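Local coordinates for protein hydrazine synthase subunit gamma (Candidatus Kuenenia stuttgartiensis, PDB 5C2V) that forms the gamma subunit of hydrazine synthase, a diheme c-type protein that reduces nitric oxide to hydroxylamine, the first half-reaction of hydrazine synthesis, at residues G75-L80 against S267-H272; D237-E242 against P246-D251. All coordinates share one frame; numbering follows the deposited sequence.

Contact 1: G75-L80 against S267-H272; sequences GLIWDL and SGTYFH. With CA (calcium ion), chain U; CA (calcium ion), chain S; HEC (heme c), chain B.
Ile77 has CG1 anti to its own carbonyl carbon (chi1 -55°) and an extended chain beyond, which carries CD1 out to Thr269, whose CG2 lies opposite the backbone N. The methyls CD1 of Ile77 and CG2 of Thr269 meet at 4.1 Å, the two side chains crossing at about a right angle. The contact is a seam between the pockets of the two c-type hemes: strand 77-78, paired antiparallel with 89-90, belongs to the heme 1 side, and 267-272 is a loop of the heme 2 side. Gly75 and Gly268 bring the backbones together, with CA of Gly75 4.0 Å from O of Gly268. No hydrogen bond crosses. One calcium ion, with Ser267 OG 2.6 Å away, Thr269 O and two waters, ties the loop to Asn90 of strand 89-90; the other, at OD1 of Asp79 and O of Leu80 with Glu83, Gly84 and Ser87, organises only the loop after strand 77-78. Farther along, the loop turns to the propionates of heme 2, which probably serves electron transfer. Phe271 N makes a weak hydrogen bond to O2A, and His272 ND1 another weak one to O1D, at 2.7 Å and 129°.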
ATOM      1  N   GLY C  75     -29.760  19.626  36.179  1.00 36.50           N
ATOM      2  CA  GLY C  75     -30.908  18.847  35.754  1.00 39.11           C
ATOM      3  C   GLY C  75     -30.556  17.713  34.807  1.00 37.08           C
ATOM      4  O   GLY C  75     -31.443  17.053  34.264  1.00 46.54           O
ATOM      5  N   LEU C  76     -29.261  17.484  34.607  1.00 49.07           N
ATOM      6  CA  LEU C  76     -28.799  16.417  33.724  1.00 39.93           C
ATOM      7  C   LEU C  76     -29.046  15.041  34.332  1.00 47.95           C
ATOM      8  O   LEU C  76     -28.760  14.809  35.506  1.00 52.29           O
ATOM      9  CB  LEU C  76     -27.312  16.589  33.406  1.00 39.13           C
ATOM     10  CG  LEU C  76     -26.938  17.739  32.469  1.00 53.85           C
ATOM     11  CD1 LEU C  76     -25.428  17.889  32.380  1.00 33.24           C
ATOM     12  CD2 LEU C  76     -27.538  17.520  31.088  1.00 34.66           C
ATOM     13  N   ILE C  77     -29.575  14.129  33.522  1.00 38.22           N
ATOM     14  CA  ILE C  77     -29.907  12.786  33.985  1.00 27.28           C
ATOM     15  C   ILE C  77     -28.887  11.768  33.482  1.00 50.73           C
ATOM     16  O   ILE C  77     -28.658  11.644  32.279  1.00 51.50           O
ATOM     17  CB  ILE C  77     -31.321  12.379  33.531  1.00 35.91           C
ATOM     18  CG1 ILE C  77     -32.338  13.425  33.992  1.00 30.44           C
ATOM     19  CG2 ILE C  77     -31.677  10.997  34.058  1.00 24.14           C
ATOM     20  CD1 ILE C  77     -33.748  13.170  33.513  1.00 35.25           C
ATOM     21  N   TRP C  78     -28.283  11.035  34.413  1.00 36.98           N
ATOM     22  CA  TRP C  78     -27.169  10.147  34.093  1.00 33.29           C
ATOM     23  C   TRP C  78     -27.455   8.691  34.432  1.00 47.07           C
ATOM     24  O   TRP C  78     -28.323   8.395  35.255  1.00 49.79           O
ATOM     25  CB  TRP C  78     -25.913  10.596  34.838  1.00 27.44           C
ATOM     26  CG  TRP C  78     -25.510  11.994  34.529  1.00 40.25           C
ATOM     27  CD1 TRP C  78     -25.777  13.107  35.270  1.00 54.53           C
ATOM     28  CD2 TRP C  78     -24.767  12.436  33.391  1.00 59.40           C
ATOM     29  NE1 TRP C  78     -25.243  14.218  34.662  1.00 45.33           N
ATOM     30  CE2 TRP C  78     -24.617  13.832  33.507  1.00 57.92           C
ATOM     31  CE3 TRP C  78     -24.210  11.787  32.284  1.00 43.54           C
ATOM     32  CZ2 TRP C  78     -23.937  14.589  32.558  1.00 44.88           C
ATOM     33  CZ3 TRP C  78     -23.535  12.540  31.345  1.00 43.00           C
ATOM     34  CH2 TRP C  78     -23.404  13.926  31.487  1.00 48.93           C
ATOM     35  N   ASP C  79     -26.716   7.784  33.801  1.00 30.41           N
ATOM     36  CA  ASP C  79     -26.778   6.386  34.196  1.00 31.89           C
ATOM     37  C   ASP C  79     -25.460   5.981  34.861  1.00 33.99           C
ATOM     38  O   ASP C  79     -24.456   5.743  34.192  1.00 50.87           O
ATOM     39  CB  ASP C  79     -27.078   5.504  32.980  1.00 31.73           C
ATOM     40  CG  ASP C  79     -27.250   4.047  33.343  1.00 40.16           C
ATOM     41  OD1 ASP C  79     -27.356   3.749  34.547  1.00 63.45           O
ATOM     42  OD2 ASP C  79     -27.295   3.200  32.425  1.00 49.58           O
ATOM     43  N   LEU C  80     -25.493   5.892  36.189  1.00 45.00           N
ATOM     44  CA  LEU C  80     -24.352   5.478  37.005  1.00 37.80           C
ATOM     45  C   LEU C  80     -24.261   3.960  37.128  1.00 34.14           C
ATOM     46  O   LEU C  80     -25.270   3.263  37.040  1.00 48.24           O
ATOM     47  CB  LEU C  80     -24.429   6.126  38.390  1.00 51.65           C
ATOM     48  CG  LEU C  80     -24.499   7.656  38.377  1.00 42.08           C
ATOM     49  CD1 LEU C  80     -24.494   8.220  39.790  1.00 46.49           C
ATOM     50  CD2 LEU C  80     -23.361   8.247  37.554  1.00 32.86           C
ATOM     51  N   SER C 267     -35.075  22.851  40.930  1.00 71.50           N
ATOM     52  CA  SER C 267     -34.666  21.518  40.497  1.00 58.48           C
ATOM     53  C   SER C 267     -35.238  21.274  39.119  1.00 52.68           C
ATOM     54  O   SER C 267     -36.450  21.221  38.941  1.00 53.32           O
ATOM     55  CB  SER C 267     -35.147  20.424  41.461  1.00 65.32           C
ATOM     56  OG  SER C 267     -35.221  19.151  40.814  1.00 86.71           O
ATOM     57  N   GLY C 268     -34.364  21.134  38.134  1.00 99.68           N
ATOM     58  CA  GLY C 268     -34.825  20.744  36.823  1.00 69.20           C
ATOM     59  C   GLY C 268     -35.289  19.308  36.916  1.00 69.75           C
ATOM     60  O   GLY C 268     -34.518  18.452  37.347  1.00 85.09           O
ATOM     61  N   THR C 269     -36.536  19.044  36.530  1.00 62.98           N
ATOM     62  CA  THR C 269     -36.967  17.668  36.302  1.00 51.86           C
ATOM     63  C   THR C 269     -36.906  16.748  37.551  1.00 35.57           C
ATOM     64  O   THR C 269     -35.853  16.191  37.895  1.00 84.48           O
ATOM     65  CB  THR C 269     -36.177  17.063  35.145  1.00 53.92           C
ATOM     66  OG1 THR C 269     -36.387  17.861  33.972  1.00 76.11           O
ATOM     67  CG2 THR C 269     -36.690  15.706  34.866  1.00 47.60           C
ATOM     68  N   TYR C 270     -38.011  16.743  38.297  1.00 41.23           N
ATOM     69  CA  TYR C 270     -38.178  16.044  39.581  1.00 72.30           C
ATOM     70  C   TYR C 270     -38.301  14.505  39.591  1.00 60.24           C
ATOM     71  O   TYR C 270     -38.191  13.836  38.568  1.00 55.12           O
ATOM     72  CB  TYR C 270     -39.410  16.629  40.273  1.00 40.93           C
ATOM     73  CG  TYR C 270     -39.495  18.109  40.043  1.00 34.41           C
ATOM     74  CD1 TYR C 270     -38.703  18.978  40.771  1.00 43.55           C
ATOM     75  CD2 TYR C 270     -40.324  18.639  39.061  1.00 36.52           C
ATOM     76  CE1 TYR C 270     -38.751  20.327  40.556  1.00 47.28           C
ATOM     77  CE2 TYR C 270     -40.375  19.997  38.832  1.00 35.63           C
ATOM     78  CZ  TYR C 270     -39.583  20.837  39.584  1.00 40.21           C
ATOM     79  OH  TYR C 270     -39.626  22.195  39.373  1.00 51.80           O
ATOM     80  N   PHE C 271     -38.591  14.004  40.793  1.00 67.14           N
ATOM     81  CA  PHE C 271     -38.379  12.635  41.296  1.00 51.41           C
ATOM     82  C   PHE C 271     -36.929  12.140  41.197  1.00 48.88           C
ATOM     83  O   PHE C 271     -36.004  12.949  41.172  1.00 68.85           O
ATOM     84  CB  PHE C 271     -39.304  11.647  40.571  1.00 44.95           C
ATOM     85  CG  PHE C 271     -40.751  11.777  40.958  1.00 46.21           C
ATOM     86  CD1 PHE C 271     -41.104  12.142  42.247  1.00 58.90           C
ATOM     87  CD2 PHE C 271     -41.756  11.532  40.038  1.00 55.97           C
ATOM     88  CE1 PHE C 271     -42.432  12.265  42.610  1.00 51.19           C
ATOM     89  CE2 PHE C 271     -43.088  11.654  40.396  1.00 64.91           C
ATOM     90  CZ  PHE C 271     -43.425  12.021  41.683  1.00 56.89           C
ATOM     91  N   HIS C 272     -36.733  10.823  41.120  1.00 56.47           N
ATOM     92  CA  HIS C 272     -35.374  10.266  41.161  1.00 43.08           C
ATOM     93  C   HIS C 272     -34.716  10.108  39.791  1.00 57.88           C
ATOM     94  O   HIS C 272     -33.535  10.411  39.621  1.00 46.43           O
ATOM     95  CB  HIS C 272     -35.351   8.930  41.922  1.00 38.57           C
ATOM     96  CG  HIS C 272     -36.004   7.790  41.203  1.00 38.98           C
ATOM     97  ND1 HIS C 272     -37.362   7.730  40.977  1.00 50.73           N
ATOM     98  CD2 HIS C 272     -35.484   6.653  40.690  1.00 43.94           C
ATOM     99  CE1 HIS C 272     -37.648   6.609  40.338  1.00 46.38           C
ATOM    100  NE2 HIS C 272     -36.528   5.936  40.152  1.00 48.36           N
TER
HETATM  101 CA    CA U 403     -27.639   3.701  36.798  1.00 48.43          CA
HETATM  102 CA    CA S 401     -33.934  17.102  39.856  1.00 54.65          CA
HETATM  103 FE   HEC B 405     -43.654  13.869  47.791  1.00 58.21          FE
HETATM  104  CHA HEC B 405     -40.819  13.609  45.867  1.00 57.52           C
HETATM  105  CHB HEC B 405     -44.331  16.917  46.393  1.00 75.30           C
HETATM  106  CHC HEC B 405     -46.824  13.791  49.144  1.00 62.68           C
HETATM  107  CHD HEC B 405     -42.858  11.017  49.484  1.00 67.47           C
HETATM  108  NA  HEC B 405     -42.755  15.038  46.369  1.00 62.85           N
HETATM  109  C1A HEC B 405     -41.557  14.766  45.736  1.00 62.98           C
HETATM  110  C2A HEC B 405     -41.223  15.910  44.910  1.00 69.06           C
HETATM  111  C3A HEC B 405     -42.188  16.823  45.055  1.00 67.27           C
HETATM  112  C4A HEC B 405     -43.175  16.294  45.975  1.00 59.51           C
HETATM  113  CMA HEC B 405     -42.242  18.202  44.362  1.00 49.46           C
HETATM  114  CAA HEC B 405     -39.965  16.054  44.024  1.00 55.20           C
HETATM  115  CBA HEC B 405     -38.727  16.168  44.909  1.00 64.04           C
HETATM  116  CGA HEC B 405     -37.485  16.073  44.063  1.00 51.92           C
HETATM  117  O1A HEC B 405     -36.387  16.421  44.567  1.00 54.38           O
HETATM  118  O2A HEC B 405     -37.593  15.653  42.882  1.00 55.21           O
HETATM  119  NB  HEC B 405     -45.259  15.161  47.836  1.00 61.45           N
HETATM  120  C1B HEC B 405     -45.368  16.299  47.058  1.00 62.84           C
HETATM  121  C2B HEC B 405     -46.757  16.712  47.059  1.00 53.68           C
HETATM  122  C3B HEC B 405     -47.444  15.852  47.825  1.00 67.28           C
HETATM  123  C4B HEC B 405     -46.515  14.856  48.325  1.00 53.54           C
HETATM  124  CMB HEC B 405     -47.312  17.947  46.314  1.00 59.26           C
HETATM  125  CAB HEC B 405     -48.961  15.880  48.128  1.00 65.28           C
HETATM  126  CBB HEC B 405     -49.769  15.508  46.865  1.00 55.64           C
HETATM  127  NC  HEC B 405     -44.658  12.634  49.078  1.00 69.64           N
HETATM  128  C1C HEC B 405     -45.963  12.776  49.509  1.00 68.61           C
HETATM  129  C2C HEC B 405     -46.295  11.613  50.310  1.00 68.70           C
HETATM  130  C3C HEC B 405     -45.170  10.913  50.499  1.00 70.85           C
HETATM  131  C4C HEC B 405     -44.138  11.497  49.663  1.00 62.50           C
HETATM  132  CMC HEC B 405     -47.605  11.451  51.113  1.00 68.70           C
HETATM  133  CAC HEC B 405     -45.012   9.625  51.343  1.00 70.71           C
HETATM  134  CBC HEC B 405     -45.809   8.461  50.715  1.00 67.89           C
HETATM  135  ND  HEC B 405     -42.035  12.546  47.736  1.00 51.71           N
HETATM  136  C1D HEC B 405     -42.022  11.344  48.439  1.00 63.91           C
HETATM  137  C2D HEC B 405     -40.988  10.493  47.890  1.00 66.86           C
HETATM  138  C3D HEC B 405     -40.349  11.313  46.758  1.00 70.12           C
HETATM  139  C4D HEC B 405     -41.067  12.568  46.737  1.00 59.79           C
HETATM  140  CMD HEC B 405     -40.607   9.070  48.351  1.00 51.57           C
HETATM  141  CAD HEC B 405     -39.195  10.892  45.822  1.00 60.49           C
HETATM  142  CBD HEC B 405     -39.662   9.748  44.930  1.00 55.74           C
HETATM  143  CGD HEC B 405     -38.673   9.534  43.817  1.00 61.49           C
HETATM  144  O1D HEC B 405     -38.929   8.661  42.947  1.00 42.14           O
HETATM  145  O2D HEC B 405     -37.630  10.237  43.800  1.00 50.98           O
HETATM  146  O   HOH W   1     -32.755  18.654  38.515  1.00 74.90           O
HETATM  147  O   HOH W   2     -32.427  17.551  41.686  1.00 57.42           O
HETATM  148  O   HOH W   3     -27.435   6.072  37.174  1.00 55.33           O

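Contact 2: D237-E242 against P246-D251; sequences DPYGVE and PIIGLD. With BET (trimethyl glycine), chain R.
Ile248 lays its CD1 over one face of the Tyr239 ring, a CH-pi contact with Ile248 CD1 4.1 Å from the Tyr239 ring centroid and 28° off the ring normal. The methyl is shifted toward one side of the ring, where Tyr239 CE1 is its closest ring atom at 3.7 Å, and the two side chains cross nearly at right angles. Its placement follows from a CG1 that stands between the backbone N and the carbonyl carbon (chi1 66°), with CD1 extended from there.

Aliphatic packing does the rest. Ile248 sends its other branch to Pro238, with CG2 of Ile248 3.9 Å from CB of Pro238, while CD1 of Ile247 sits 3.8 Å from CA of Pro238 and touches the carbonyl oxygen of Asp237. Both isoleucines thus approach the proline from the same side, Ile247 at CA and Ile248 at CB, their CB atoms both directed at the other segment.

No hydrogen bond crosses between the segments; within 237-242, Gly240 N makes a weak hydrogen bond to Asp237 O at 3.1 Å. Beyond it, trimethyl glycine lies against Val241, CG1 to C1 of the ligand at 3.6 Å, and Glu242 OE2 comes within 3.8 Å of its methyl C3, a placement likely to suit the cationic ammonium. Arg243 of the beta subunit bonds the same ligand, and His573 of the alpha subunit bonds Gly240 O, so this corner meets both partner subunits.

The arrangement is that of a type I beta turn, Asp237 to Gly240, whose proline and tyrosine pack on the returning chain 246-251.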
ATOM      1  N   ASP C 237     -40.902   8.217  21.381  1.00 52.00           N
ATOM      2  CA  ASP C 237     -39.997   7.083  21.226  1.00 47.25           C
ATOM      3  C   ASP C 237     -39.332   6.738  22.556  1.00 58.00           C
ATOM      4  O   ASP C 237     -38.625   7.566  23.130  1.00 53.02           O
ATOM      5  CB  ASP C 237     -38.939   7.390  20.161  1.00 51.14           C
ATOM      6  CG  ASP C 237     -38.021   6.213  19.885  1.00 66.84           C
ATOM      7  OD1 ASP C 237     -38.439   5.058  20.106  1.00 60.13           O
ATOM      8  OD2 ASP C 237     -36.880   6.441  19.430  1.00 58.61           O
ATOM      9  N   PRO C 238     -39.570   5.512  23.051  1.00 54.00           N
ATOM     10  CA  PRO C 238     -38.985   5.038  24.312  1.00 53.38           C
ATOM     11  C   PRO C 238     -37.464   5.153  24.321  1.00 49.38           C
ATOM     12  O   PRO C 238     -36.871   5.585  25.309  1.00 49.20           O
ATOM     13  CB  PRO C 238     -39.417   3.568  24.367  1.00 46.99           C
ATOM     14  CG  PRO C 238     -40.655   3.510  23.544  1.00 47.34           C
ATOM     15  CD  PRO C 238     -40.454   4.505  22.441  1.00 42.58           C
ATOM     16  N   TYR C 239     -36.848   4.759  23.213  1.00 62.04           N
ATOM     17  CA  TYR C 239     -35.399   4.780  23.072  1.00 43.71           C
ATOM     18  C   TYR C 239     -34.893   6.044  22.371  1.00 54.27           C
ATOM     19  O   TYR C 239     -33.721   6.130  22.015  1.00 54.18           O
ATOM     20  CB  TYR C 239     -34.935   3.520  22.342  1.00 40.62           C
ATOM     21  CG  TYR C 239     -35.248   2.265  23.129  1.00 35.34           C
ATOM     22  CD1 TYR C 239     -34.450   1.878  24.198  1.00 38.82           C
ATOM     23  CD2 TYR C 239     -36.356   1.486  22.824  1.00 34.75           C
ATOM     24  CE1 TYR C 239     -34.737   0.742  24.931  1.00 37.18           C
ATOM     25  CE2 TYR C 239     -36.651   0.346  23.551  1.00 50.33           C
ATOM     26  CZ  TYR C 239     -35.838  -0.020  24.603  1.00 33.71           C
ATOM     27  OH  TYR C 239     -36.124  -1.152  25.331  1.00 51.85           O
ATOM     28  N   GLY C 240     -35.789   6.999  22.139  1.00 60.30           N
ATOM     29  CA  GLY C 240     -35.429   8.272  21.532  1.00 48.46           C
ATOM     30  C   GLY C 240     -34.275   8.996  22.208  1.00 56.11           C
ATOM     31  O   GLY C 240     -34.163   8.998  23.434  1.00 70.81           O
ATOM     32  N   VAL C 241     -33.408   9.602  21.399  1.00 42.31           N
ATOM     33  CA  VAL C 241     -32.215  10.278  21.904  1.00 51.85           C
ATOM     34  C   VAL C 241     -32.401  11.793  22.075  1.00 55.18           C
ATOM     35  O   VAL C 241     -31.533  12.474  22.622  1.00 55.37           O
ATOM     36  CB  VAL C 241     -31.013  10.024  20.957  1.00 62.96           C
ATOM     37  CG1 VAL C 241     -31.061  10.972  19.767  1.00 38.40           C
ATOM     38  CG2 VAL C 241     -29.689  10.157  21.696  1.00 53.91           C
ATOM     39  N   GLU C 242     -33.538  12.316  21.624  1.00 61.92           N
ATOM     40  CA  GLU C 242     -33.772  13.760  21.652  1.00 65.38           C
ATOM     41  C   GLU C 242     -34.524  14.242  22.892  1.00 78.81           C
ATOM     42  O   GLU C 242     -34.653  15.446  23.115  1.00 64.14           O
ATOM     43  CB  GLU C 242     -34.528  14.192  20.395  1.00 54.23           C
ATOM     44  CG  GLU C 242     -33.628  14.517  19.213  1.00 77.54           C
ATOM     45  CD  GLU C 242     -34.385  14.573  17.902  1.00 83.05           C
ATOM     46  OE1 GLU C 242     -35.210  13.669  17.651  1.00 82.56           O
ATOM     47  OE2 GLU C 242     -34.158  15.522  17.122  1.00 84.22           O
ATOM     48  N   PRO C 246     -35.789  10.504  30.267  1.00 45.99           N
ATOM     49  CA  PRO C 246     -36.216   9.156  29.875  1.00 44.12           C
ATOM     50  C   PRO C 246     -37.664   8.863  30.263  1.00 43.01           C
ATOM     51  O   PRO C 246     -38.088   9.221  31.361  1.00 65.42           O
ATOM     52  CB  PRO C 246     -35.256   8.248  30.648  1.00 54.74           C
ATOM     53  CG  PRO C 246     -34.867   9.053  31.840  1.00 43.97           C
ATOM     54  CD  PRO C 246     -34.795  10.471  31.353  1.00 51.21           C
ATOM     55  N   ILE C 247     -38.411   8.229  29.365  1.00 44.97           N
ATOM     56  CA  ILE C 247     -39.760   7.772  29.679  1.00 39.65           C
ATOM     57  C   ILE C 247     -39.775   6.287  30.049  1.00 42.13           C
ATOM     58  O   ILE C 247     -40.836   5.711  30.287  1.00 55.77           O
ATOM     59  CB  ILE C 247     -40.737   8.030  28.514  1.00 56.84           C
ATOM     60  CG1 ILE C 247     -40.224   7.399  27.219  1.00 56.93           C
ATOM     61  CG2 ILE C 247     -40.957   9.524  28.328  1.00 37.21           C
ATOM     62  CD1 ILE C 247     -41.098   7.700  26.016  1.00 46.92           C
ATOM     63  N   ILE C 248     -38.594   5.673  30.089  1.00 40.24           N
ATOM     64  CA  ILE C 248     -38.456   4.277  30.506  1.00 49.27           C
ATOM     65  C   ILE C 248     -37.331   4.114  31.524  1.00 41.57           C
ATOM     66  O   ILE C 248     -36.543   5.034  31.741  1.00 51.99           O
ATOM     67  CB  ILE C 248     -38.172   3.337  29.314  1.00 51.90           C
ATOM     68  CG1 ILE C 248     -36.800   3.641  28.707  1.00 49.05           C
ATOM     69  CG2 ILE C 248     -39.273   3.435  28.267  1.00 63.11           C
ATOM     70  CD1 ILE C 248     -36.410   2.705  27.583  1.00 55.62           C
ATOM     71  N   GLY C 249     -37.266   2.943  32.153  1.00 38.62           N
ATOM     72  CA  GLY C 249     -36.181   2.634  33.069  1.00 42.09           C
ATOM     73  C   GLY C 249     -36.353   1.320  33.810  1.00 43.92           C
ATOM     74  O   GLY C 249     -37.450   0.763  33.866  1.00 43.43           O
ATOM     75  N   LEU C 250     -35.257   0.821  34.375  1.00 43.53           N
ATOM     76  CA  LEU C 250     -35.301  -0.358  35.228  1.00 36.48           C
ATOM     77  C   LEU C 250     -34.622  -0.061  36.557  1.00 55.67           C
ATOM     78  O   LEU C 250     -33.407   0.084  36.614  1.00 51.23           O
ATOM     79  CB  LEU C 250     -34.623  -1.549  34.548  1.00 42.88           C
ATOM     80  CG  LEU C 250     -35.255  -2.062  33.256  1.00 53.04           C
ATOM     81  CD1 LEU C 250     -34.368  -3.104  32.592  1.00 39.98           C
ATOM     82  CD2 LEU C 250     -36.620  -2.636  33.561  1.00 39.73           C
ATOM     83  N   ASP C 251     -35.408  -0.003  37.628  1.00 55.86           N
ATOM     84  CA  ASP C 251     -34.874   0.315  38.948  1.00 43.82           C
ATOM     85  C   ASP C 251     -34.566  -0.946  39.746  1.00 46.12           C
ATOM     86  O   ASP C 251     -35.270  -1.950  39.640  1.00 45.12           O
ATOM     87  CB  ASP C 251     -35.849   1.198  39.727  1.00 51.20           C
ATOM     88  CG  ASP C 251     -35.878   2.629  39.220  1.00 59.66           C
ATOM     89  OD1 ASP C 251     -34.907   3.050  38.557  1.00 55.38           O
ATOM     90  OD2 ASP C 251     -36.873   3.335  39.498  1.00 48.33           O
TER
HETATM   91  N   BET R 403     -29.617  14.625  16.705  1.00 69.03           N
HETATM   92  CA  BET R 403     -28.862  15.248  17.874  1.00 56.45           C
HETATM   93  C   BET R 403     -27.489  15.930  17.340  1.00 52.06           C
HETATM   94  O   BET R 403     -26.449  15.340  17.728  1.00 59.01           O
HETATM   95  OXT BET R 403     -27.649  16.946  16.624  1.00 64.20           O
HETATM   96  C1  BET R 403     -30.503  13.501  17.199  1.00 58.70           C
HETATM   97  C2  BET R 403     -28.655  14.041  15.669  1.00 53.11           C
HETATM   98  C3  BET R 403     -30.542  15.648  16.069  1.00 69.94           C

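In the fold
Both segments of contact 2 belong to the long excursion that separates 75-80 from 267-272 in sequence, and the centres of the two contacts lie about 13 Å apart. They join at two points. His272 NE2 and Asp251 OD2 are 2.7 Å apart in a probable hydrogen bond, and Arg213 N also donates to that carboxylate oxygen. Since the other ring nitrogen of His272 faces a heme 2 propionate, Asp251 stands in the second shell of that heme. Ile77 CD1 also packs at 3.6 Å on Pro246 CD, and the Ile77 side chain is about 7 Å from heme 1, which appears to be the active-site heme. The Ile248 side chain of contact 2 is about 12 Å from a calcium ion.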